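Local coordinates for protein inactive poly [ADP-ribose] polymerase RCD1 (Arabidopsis thaliana, PDB 5NGO) that is an inactive member of the poly(ADP-ribose) polymerase family, bound by a downy mildew effector that suppresses plant immunity, at residues Tyr94-Phe108 with Pro160-Ile174. Residues are numbered along the deposited sequence; the frame is centred on the assembly and turned at random.
Sequences YGVGIHLTAADCPYF and PKNYIVWNINMNTHI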
ATOM      1  N   TYR A  94     -12.233  -3.037 -10.174  1.00 78.12           N
ATOM      2  CA  TYR A  94     -11.019  -3.439 -10.893  1.00 76.35           C
ATOM      3  C   TYR A  94     -10.584  -4.889 -10.707  1.00 74.05           C
ATOM      4  O   TYR A  94      -9.658  -5.336 -11.382  1.00 72.81           O
ATOM      5  CB  TYR A  94      -9.867  -2.544 -10.461  1.00 75.24           C
ATOM      6  CG  TYR A  94     -10.023  -1.145 -10.924  1.00 78.15           C
ATOM      7  CD1 TYR A  94      -9.805  -0.829 -12.259  1.00 80.67           C
ATOM      8  CD2 TYR A  94     -10.375  -0.119 -10.041  1.00 78.49           C
ATOM      9  CE1 TYR A  94      -9.951   0.462 -12.721  1.00 82.75           C
ATOM     10  CE2 TYR A  94     -10.510   1.188 -10.489  1.00 80.02           C
ATOM     11  CZ  TYR A  94     -10.298   1.468 -11.833  1.00 83.14           C
ATOM     12  OH  TYR A  94     -10.421   2.745 -12.321  1.00 86.69           O
ATOM     13  N   GLY A  95     -11.214  -5.604  -9.777  1.00 73.83           N
ATOM     14  CA  GLY A  95     -10.859  -6.999  -9.472  1.00 74.19           C
ATOM     15  C   GLY A  95     -10.532  -7.235  -8.010  1.00 72.69           C
ATOM     16  O   GLY A  95     -10.772  -6.371  -7.159  1.00 74.37           O
ATOM     17  N   VAL A  96      -9.967  -8.409  -7.727  1.00 71.34           N
ATOM     18  CA  VAL A  96      -9.685  -8.846  -6.360  1.00 68.04           C
ATOM     19  C   VAL A  96      -8.180  -8.930  -6.139  1.00 65.06           C
ATOM     20  O   VAL A  96      -7.448  -9.566  -6.892  1.00 68.24           O
ATOM     21  CB  VAL A  96     -10.332 -10.217  -6.048  1.00 70.93           C
ATOM     22  CG1 VAL A  96     -10.412 -10.448  -4.544  1.00 70.29           C
ATOM     23  CG2 VAL A  96     -11.711 -10.340  -6.709  1.00 73.92           C
ATOM     24  N   GLY A  97      -7.722  -8.265  -5.092  1.00 61.81           N
ATOM     25  CA  GLY A  97      -6.311  -8.284  -4.685  1.00 59.58           C
ATOM     26  C   GLY A  97      -6.147  -7.437  -3.437  1.00 57.15           C
ATOM     27  O   GLY A  97      -7.108  -7.259  -2.661  1.00 57.92           O
ATOM     28  N   ILE A  98      -4.958  -6.865  -3.237  1.00 54.26           N
ATOM     29  CA  ILE A  98      -4.789  -5.798  -2.244  1.00 52.52           C
ATOM     30  C   ILE A  98      -4.871  -4.476  -2.995  1.00 50.45           C
ATOM     31  O   ILE A  98      -4.167  -4.278  -3.986  1.00 51.97           O
ATOM     32  CB  ILE A  98      -3.476  -5.936  -1.419  1.00 53.27           C
ATOM     33  CG1 ILE A  98      -3.518  -7.172  -0.514  1.00 56.52           C
ATOM     34  CG2 ILE A  98      -3.191  -4.710  -0.541  1.00 50.94           C
ATOM     35  CD1 ILE A  98      -3.318  -8.463  -1.253  1.00 58.58           C
ATOM     36  N   HIS A  99      -5.747  -3.579  -2.529  1.00 49.54           N
ATOM     37  CA  HIS A  99      -5.942  -2.254  -3.129  1.00 49.41           C
ATOM     38  C   HIS A  99      -5.157  -1.239  -2.317  1.00 45.71           C
ATOM     39  O   HIS A  99      -5.343  -1.130  -1.084  1.00 48.01           O
ATOM     40  CB  HIS A  99      -7.420  -1.881  -3.119  1.00 52.30           C
ATOM     41  CG  HIS A  99      -8.240  -2.682  -4.083  1.00 55.84           C
ATOM     42  ND1 HIS A  99      -8.215  -4.058  -4.118  1.00 57.27           N
ATOM     43  CD2 HIS A  99      -9.125  -2.301  -5.036  1.00 58.26           C
ATOM     44  CE1 HIS A  99      -9.038  -4.496  -5.048  1.00 60.31           C
ATOM     45  NE2 HIS A  99      -9.598  -3.449  -5.629  1.00 61.07           N
ATOM     46  N   LEU A 100      -4.266  -0.507  -2.983  1.00 43.45           N
ATOM     47  CA  LEU A 100      -3.506   0.552  -2.343  1.00 41.94           C
ATOM     48  C   LEU A 100      -3.712   1.846  -3.085  1.00 42.47           C
ATOM     49  O   LEU A 100      -4.008   1.848  -4.274  1.00 45.52           O
ATOM     50  CB  LEU A 100      -2.010   0.234  -2.308  1.00 40.84           C
ATOM     51  CG  LEU A 100      -1.599  -1.047  -1.616  1.00 40.76           C
ATOM     52  CD1 LEU A 100      -1.389  -2.155  -2.662  1.00 42.62           C
ATOM     53  CD2 LEU A 100      -0.343  -0.849  -0.802  1.00 39.94           C
ATOM     54  N   THR A 101      -3.502   2.943  -2.359  1.00 42.26           N
ATOM     55  CA  THR A 101      -3.685   4.258  -2.900  1.00 42.88           C
ATOM     56  C   THR A 101      -2.311   4.834  -3.267  1.00 42.82           C
ATOM     57  O   THR A 101      -1.318   4.608  -2.564  1.00 41.50           O
ATOM     58  CB  THR A 101      -4.390   5.151  -1.885  1.00 43.62           C
ATOM     59  OG1 THR A 101      -5.710   4.663  -1.610  1.00 45.00           O
ATOM     60  CG2 THR A 101      -4.411   6.586  -2.356  1.00 45.15           C
ATOM     61  N   ALA A 102      -2.235   5.550  -4.402  1.00 42.76           N
ATOM     62  CA  ALA A 102      -0.969   6.100  -4.851  1.00 43.05           C
ATOM     63  C   ALA A 102      -0.440   7.132  -3.831  1.00 43.66           C
ATOM     64  O   ALA A 102      -1.227   7.719  -3.052  1.00 43.23           O
ATOM     65  CB  ALA A 102      -1.122   6.744  -6.191  1.00 43.90           C
ATOM     66  N   ALA A 103       0.896   7.331  -3.854  1.00 44.49           N
ATOM     67  CA  ALA A 103       1.597   8.160  -2.886  1.00 44.64           C
ATOM     68  C   ALA A 103       1.019   9.574  -2.646  1.00 47.88           C
ATOM     69  O   ALA A 103       1.022  10.069  -1.514  1.00 47.62           O
ATOM     70  CB  ALA A 103       3.064   8.279  -3.274  1.00 44.37           C
ATOM     71  N   ASP A 104       0.527  10.212  -3.704  1.00 50.14           N
ATOM     72  CA  ASP A 104       0.029  11.588  -3.581  1.00 52.66           C
ATOM     73  C   ASP A 104      -1.492  11.672  -3.355  1.00 52.19           C
ATOM     74  O   ASP A 104      -2.032  12.765  -3.300  1.00 51.89           O
ATOM     75  CB  ASP A 104       0.482  12.441  -4.775  1.00 55.72           C
ATOM     76  CG  ASP A 104      -0.013  11.910  -6.124  1.00 59.78           C
ATOM     77  OD1 ASP A 104      -0.507  10.755  -6.202  1.00 63.16           O
ATOM     78  OD2 ASP A 104       0.080  12.659  -7.116  1.00 62.44           O
ATOM     79  N   CYS A 105      -2.149  10.521  -3.153  1.00 52.69           N
ATOM     80  CA  CYS A 105      -3.610  10.425  -3.065  1.00 52.67           C
ATOM     81  C   CYS A 105      -4.189   9.852  -1.774  1.00 49.48           C
ATOM     82  O   CYS A 105      -5.296   9.326  -1.804  1.00 49.73           O
ATOM     83  CB  CYS A 105      -4.113   9.516  -4.193  1.00 56.21           C
ATOM     84  SG  CYS A 105      -3.853  10.228  -5.798  1.00 62.91           S
ATOM     85  N   PRO A 106      -3.492   9.969  -0.633  1.00 46.47           N
ATOM     86  CA  PRO A 106      -4.111   9.352   0.553  1.00 47.11           C
ATOM     87  C   PRO A 106      -5.506   9.898   0.949  1.00 48.75           C
ATOM     88  O   PRO A 106      -6.243   9.179   1.624  1.00 48.00           O
ATOM     89  CB  PRO A 106      -3.080   9.589   1.658  1.00 45.75           C
ATOM     90  CG  PRO A 106      -2.267  10.746   1.193  1.00 45.76           C
ATOM     91  CD  PRO A 106      -2.265  10.703  -0.294  1.00 46.31           C
ATOM     92  N   TYR A 107      -5.882  11.113   0.505  1.00 50.81           N
ATOM     93  CA  TYR A 107      -7.262  11.622   0.700  1.00 55.49           C
ATOM     94  C   TYR A 107      -8.342  10.648   0.239  1.00 57.56           C
ATOM     95  O   TYR A 107      -9.452  10.638   0.783  1.00 58.42           O
ATOM     96  CB  TYR A 107      -7.512  12.985   0.008  1.00 59.13           C
ATOM     97  CG  TYR A 107      -7.507  12.964  -1.516  1.00 60.40           C
ATOM     98  CD1 TYR A 107      -8.672  12.658  -2.241  1.00 63.24           C
ATOM     99  CD2 TYR A 107      -6.359  13.264  -2.233  1.00 61.59           C
ATOM    100  CE1 TYR A 107      -8.674  12.632  -3.625  1.00 66.62           C
ATOM    101  CE2 TYR A 107      -6.349  13.246  -3.635  1.00 64.80           C
ATOM    102  CZ  TYR A 107      -7.512  12.932  -4.321  1.00 66.89           C
ATOM    103  OH  TYR A 107      -7.527  12.897  -5.695  1.00 71.39           O
ATOM    104  N   PHE A 108      -8.004   9.859  -0.785  1.00 59.11           N
ATOM    105  CA  PHE A 108      -8.910   8.908  -1.419  1.00 61.87           C
ATOM    106  C   PHE A 108      -9.381   7.795  -0.474  1.00 58.22           C
ATOM    107  O   PHE A 108     -10.516   7.357  -0.564  1.00 59.43           O
ATOM    108  CB  PHE A 108      -8.197   8.290  -2.636  1.00 65.74           C
ATOM    109  CG  PHE A 108      -9.085   7.921  -3.768  1.00 71.20           C
ATOM    110  CD1 PHE A 108      -9.405   8.844  -4.747  1.00 75.74           C
ATOM    111  CD2 PHE A 108      -9.550   6.613  -3.887  1.00 75.75           C
ATOM    112  CE1 PHE A 108     -10.200   8.470  -5.846  1.00 81.25           C
ATOM    113  CE2 PHE A 108     -10.343   6.226  -4.976  1.00 78.81           C
ATOM    114  CZ  PHE A 108     -10.667   7.156  -5.951  1.00 80.47           C
ATOM    115  N   PRO A 160      -1.732   7.919 -11.520  1.00 70.64           N
ATOM    116  CA  PRO A 160      -2.303   6.806 -10.745  1.00 67.05           C
ATOM    117  C   PRO A 160      -3.018   7.260  -9.485  1.00 64.62           C
ATOM    118  O   PRO A 160      -2.529   8.153  -8.784  1.00 61.51           O
ATOM    119  CB  PRO A 160      -1.080   5.932 -10.367  1.00 64.58           C
ATOM    120  CG  PRO A 160      -0.050   6.305 -11.402  1.00 67.85           C
ATOM    121  CD  PRO A 160      -0.283   7.767 -11.720  1.00 69.09           C
ATOM    122  N   LYS A 161      -4.169   6.658  -9.221  1.00 63.66           N
ATOM    123  CA  LYS A 161      -4.855   6.790  -7.948  1.00 62.29           C
ATOM    124  C   LYS A 161      -4.922   5.488  -7.158  1.00 59.62           C
ATOM    125  O   LYS A 161      -4.857   5.538  -5.931  1.00 58.27           O
ATOM    126  CB  LYS A 161      -6.270   7.341  -8.162  1.00 63.48           C
ATOM    127  CG  LYS A 161      -6.278   8.818  -8.498  1.00 66.96           C
ATOM    128  CD  LYS A 161      -7.617   9.469  -8.095  1.00 70.90           C
ATOM    129  CE  LYS A 161      -7.733  10.889  -8.606  1.00 73.27           C
ATOM    130  NZ  LYS A 161      -7.811  10.995 -10.083  1.00 74.67           N
ATOM    131  N   ASN A 162      -5.043   4.348  -7.838  1.00 58.66           N
ATOM    132  CA  ASN A 162      -5.200   3.057  -7.187  1.00 58.32           C
ATOM    133  C   ASN A 162      -4.268   2.045  -7.833  1.00 55.01           C
ATOM    134  O   ASN A 162      -4.185   1.966  -9.054  1.00 54.02           O
ATOM    135  CB  ASN A 162      -6.640   2.552  -7.305  1.00 62.31           C
ATOM    136  CG  ASN A 162      -7.644   3.508  -6.721  1.00 65.77           C
ATOM    137  OD1 ASN A 162      -8.090   3.328  -5.585  1.00 70.30           O
ATOM    138  ND2 ASN A 162      -7.998   4.546  -7.486  1.00 70.55           N
ATOM    139  N   TYR A 163      -3.599   1.265  -6.981  1.00 50.53           N
ATOM    140  CA  TYR A 163      -2.855   0.098  -7.419  1.00 48.98           C
ATOM    141  C   TYR A 163      -3.567  -1.143  -6.920  1.00 49.02           C
ATOM    142  O   TYR A 163      -4.156  -1.128  -5.832  1.00 49.15           O
ATOM    143  CB  TYR A 163      -1.460   0.107  -6.834  1.00 45.99           C
ATOM    144  CG  TYR A 163      -0.611   1.318  -7.156  1.00 44.82           C
ATOM    145  CD1 TYR A 163      -0.344   1.684  -8.455  1.00 44.68           C
ATOM    146  CD2 TYR A 163      -0.039   2.069  -6.137  1.00 43.47           C
ATOM    147  CE1 TYR A 163       0.395   2.834  -8.744  1.00 44.89           C
ATOM    148  CE2 TYR A 163       0.735   3.168  -6.397  1.00 43.40           C
ATOM    149  CZ  TYR A 163       0.966   3.544  -7.716  1.00 43.37           C
ATOM    150  OH  TYR A 163       1.772   4.620  -7.963  1.00 44.03           O
ATOM    151  N   ILE A 164      -3.546  -2.194  -7.738  1.00 48.85           N
ATOM    152  CA  ILE A 164      -4.070  -3.502  -7.349  1.00 49.31           C
ATOM    153  C   ILE A 164      -2.881  -4.437  -7.406  1.00 46.36           C
ATOM    154  O   ILE A 164      -2.267  -4.586  -8.459  1.00 46.64           O
ATOM    155  CB  ILE A 164      -5.141  -4.021  -8.334  1.00 54.36           C
ATOM    156  CG1 ILE A 164      -6.292  -3.028  -8.494  1.00 58.68           C
ATOM    157  CG2 ILE A 164      -5.678  -5.373  -7.882  1.00 55.92           C
ATOM    158  CD1 ILE A 164      -7.235  -2.977  -7.317  1.00 60.82           C
ATOM    159  N   VAL A 165      -2.536  -5.037  -6.270  1.00 43.67           N
ATOM    160  CA  VAL A 165      -1.522  -6.085  -6.224  1.00 42.54           C
ATOM    161  C   VAL A 165      -2.271  -7.407  -6.109  1.00 43.75           C
ATOM    162  O   VAL A 165      -3.082  -7.592  -5.186  1.00 42.92           O
ATOM    163  CB  VAL A 165      -0.564  -5.889  -5.044  1.00 40.81           C
ATOM    164  CG1 VAL A 165       0.365  -7.075  -4.894  1.00 41.31           C
ATOM    165  CG2 VAL A 165       0.213  -4.600  -5.220  1.00 39.89           C
ATOM    166  N   TRP A 166      -2.004  -8.322  -7.049  1.00 44.73           N
ATOM    167  CA  TRP A 166      -2.741  -9.615  -7.102  1.00 46.82           C
ATOM    168  C   TRP A 166      -2.386 -10.485  -5.899  1.00 45.72           C
ATOM    169  O   TRP A 166      -1.292 -10.376  -5.353  1.00 44.57           O
ATOM    170  CB  TRP A 166      -2.455 -10.374  -8.399  1.00 47.53           C
ATOM    171  CG  TRP A 166      -2.643  -9.518  -9.603  1.00 48.18           C
ATOM    172  CD1 TRP A 166      -1.674  -9.092 -10.478  1.00 47.95           C
ATOM    173  CD2 TRP A 166      -3.865  -8.907 -10.025  1.00 48.09           C
ATOM    174  NE1 TRP A 166      -2.230  -8.285 -11.432  1.00 48.97           N
ATOM    175  CE2 TRP A 166      -3.571  -8.148 -11.173  1.00 48.96           C
ATOM    176  CE3 TRP A 166      -5.180  -8.936  -9.544  1.00 49.32           C
ATOM    177  CZ2 TRP A 166      -4.554  -7.435 -11.865  1.00 51.42           C
ATOM    178  CZ3 TRP A 166      -6.155  -8.229 -10.220  1.00 50.91           C
ATOM    179  CH2 TRP A 166      -5.840  -7.486 -11.376  1.00 51.98           C
ATOM    180  N   ASN A 167      -3.313 -11.347  -5.493  1.00 47.37           N
ATOM    181  CA  ASN A 167      -3.133 -12.176  -4.293  1.00 48.36           C
ATOM    182  C   ASN A 167      -1.822 -12.951  -4.286  1.00 47.60           C
ATOM    183  O   ASN A 167      -1.125 -12.946  -3.277  1.00 44.75           O
ATOM    184  CB  ASN A 167      -4.327 -13.105  -4.094  1.00 52.86           C
ATOM    185  CG  ASN A 167      -5.542 -12.369  -3.533  1.00 57.05           C
ATOM    186  OD1 ASN A 167      -5.564 -11.140  -3.458  1.00 59.57           O
ATOM    187  ND2 ASN A 167      -6.566 -13.114  -3.140  1.00 58.70           N
ATOM    188  N   ILE A 168      -1.467 -13.540  -5.414  1.00 47.40           N
ATOM    189  CA  ILE A 168      -0.209 -14.266  -5.575  1.00 47.49           C
ATOM    190  C   ILE A 168       1.041 -13.426  -5.224  1.00 46.21           C
ATOM    191  O   ILE A 168       2.048 -13.953  -4.760  1.00 46.79           O
ATOM    192  CB  ILE A 168      -0.053 -14.900  -7.000  1.00 49.17           C
ATOM    193  CG1 ILE A 168      -0.097 -13.869  -8.150  1.00 49.48           C
ATOM    194  CG2 ILE A 168      -1.025 -16.046  -7.224  1.00 50.62           C
ATOM    195  CD1 ILE A 168       0.642 -14.322  -9.380  1.00 51.10           C
ATOM    196  N   ASN A 169       0.956 -12.116  -5.427  1.00 46.68           N
ATOM    197  CA  ASN A 169       2.084 -11.213  -5.226  1.00 44.74           C
ATOM    198  C   ASN A 169       2.090 -10.510  -3.866  1.00 44.07           C
ATOM    199  O   ASN A 169       3.024  -9.770  -3.583  1.00 41.53           O
ATOM    200  CB  ASN A 169       2.080 -10.159  -6.339  1.00 44.78           C
ATOM    201  CG  ASN A 169       2.332 -10.754  -7.729  1.00 45.26           C
ATOM    202  OD1 ASN A 169       2.926 -11.821  -7.870  1.00 48.09           O
ATOM    203  ND2 ASN A 169       1.867 -10.060  -8.760  1.00 44.58           N
ATOM    204  N   MET A 170       1.086 -10.745  -3.010  1.00 43.96           N
ATOM    205  CA  MET A 170       0.915  -9.887  -1.849  1.00 45.82           C
ATOM    206  C   MET A 170       2.080  -9.950  -0.870  1.00 44.96           C
ATOM    207  O   MET A 170       2.420  -8.948  -0.252  1.00 44.46           O
ATOM    208  CB  MET A 170      -0.402 -10.161  -1.124  1.00 49.11           C
ATOM    209  CG  MET A 170      -0.396 -11.316  -0.178  1.00 52.40           C
ATOM    210  SD  MET A 170      -1.942 -11.394   0.773  1.00 57.76           S
ATOM    211  CE  MET A 170      -3.122 -11.888  -0.486  1.00 59.02           C
ATOM    212  N   ASN A 171       2.699 -11.120  -0.740  1.00 44.19           N
ATOM    213  CA  ASN A 171       3.811 -11.295   0.196  1.00 44.74           C
ATOM    214  C   ASN A 171       5.187 -11.027  -0.392  1.00 44.91           C
ATOM    215  O   ASN A 171       6.124 -10.773   0.367  1.00 47.95           O
ATOM    216  CB  ASN A 171       3.762 -12.686   0.825  1.00 45.89           C
ATOM    217  CG  ASN A 171       2.621 -12.824   1.830  1.00 46.14           C
ATOM    218  OD1 ASN A 171       2.253 -11.863   2.485  1.00 45.16           O
ATOM    219  ND2 ASN A 171       2.038 -14.011   1.934  1.00 48.01           N
ATOM    220  N   THR A 172       5.308 -11.062  -1.714  1.00 42.90           N
ATOM    221  CA  THR A 172       6.570 -10.770  -2.400  1.00 42.12           C
ATOM    222  C   THR A 172       6.714  -9.305  -2.818  1.00 40.80           C
ATOM    223  O   THR A 172       7.814  -8.785  -2.827  1.00 41.84           O
ATOM    224  CB  THR A 172       6.689 -11.649  -3.676  1.00 41.70           C
ATOM    225  OG1 THR A 172       5.467 -11.593  -4.416  1.00 39.94           O
ATOM    226  CG2 THR A 172       6.971 -13.080  -3.324  1.00 42.18           C
ATOM    227  N   HIS A 173       5.610  -8.653  -3.154  1.00 39.78           N
ATOM    228  CA  HIS A 173       5.632  -7.370  -3.868  1.00 39.60           C
ATOM    229  C   HIS A 173       5.193  -6.173  -2.990  1.00 39.50           C
ATOM    230  O   HIS A 173       5.098  -5.058  -3.508  1.00 41.49           O
ATOM    231  CB  HIS A 173       4.730  -7.490  -5.106  1.00 39.67           C
ATOM    232  CG  HIS A 173       5.313  -8.325  -6.208  1.00 40.42           C
ATOM    233  ND1 HIS A 173       6.094  -7.742  -7.161  1.00 42.40           N
ATOM    234  CD2 HIS A 173       5.174  -9.624  -6.581  1.00 42.15           C
ATOM    235  CE1 HIS A 173       6.471  -8.649  -8.050  1.00 43.72           C
ATOM    236  NE2 HIS A 173       5.910  -9.795  -7.723  1.00 43.10           N
ATOM    237  N   ILE A 174       4.937  -6.389  -1.691  1.00 38.62           N
ATOM    238  CA  ILE A 174       4.550  -5.302  -0.780  1.00 37.55           C
ATOM    239  C   ILE A 174       5.370  -5.365   0.505  1.00 37.54           C
ATOM    240  O   ILE A 174       5.383  -6.389   1.166  1.00 38.38           O
ATOM    241  CB  ILE A 174       3.045  -5.362  -0.403  1.00 37.49           C
ATOM    242  CG1 ILE A 174       2.183  -5.322  -1.657  1.00 37.49           C
ATOM    243  CG2 ILE A 174       2.679  -4.190   0.536  1.00 36.53           C
ATOM    244  CD1 ILE A 174       0.715  -5.583  -1.415  1.00 38.32           C
TER
HETATM  245  O   HOH W   1       2.794   5.949  -5.852  1.00 38.24           O
HETATM  246  O   HOH W   2      -0.202   9.422  -8.742  1.00 53.16           O
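The imidazole of His-99 carries the terminal methyl of Ile-164 over the centre of one face, a CH-pi contact modelled too close for its exact distance to be trusted. Ile-164 CG1, anti to the carbonyl carbon (chi1 -56°), directs CD1 there. In the ring plane the imidazole edge meets the carbonyl oxygens of Gly-95 and Gly-97, and NE2 bonds to Ser-92. The indole of Trp-166 turns its edge to Val-96, CE3 lying 3.5 Å from that residue's O, while CG2 of Ile-164 sits over the rim of one face. Phe-108 CE2 lies 3.7 Å from OD1 of Asn-162, whose ND2 is hydrogen-bonded to Asp-155; ring and amide planes are 74° apart. Lys-161 CD lies 3.6 Å from Phe-108 CE1, the two side chains crossing at about a right angle.

His-99, Ile-164 and Asn-162 stand on one face of an antiparallel strand pair, 98-102 with 162-165. Ile-98 and Val-165 exchange N-H...O bonds, as do Leu-100 and Tyr-163; Ala-102 N adds one to Lys-161 O. On the opposite face, Leu-100 CD1 meets Val-165 CG2 at 3.9 Å. The pair belongs to the beta-sheet core of the PARP catalytic (ADP-ribosyltransferase) fold.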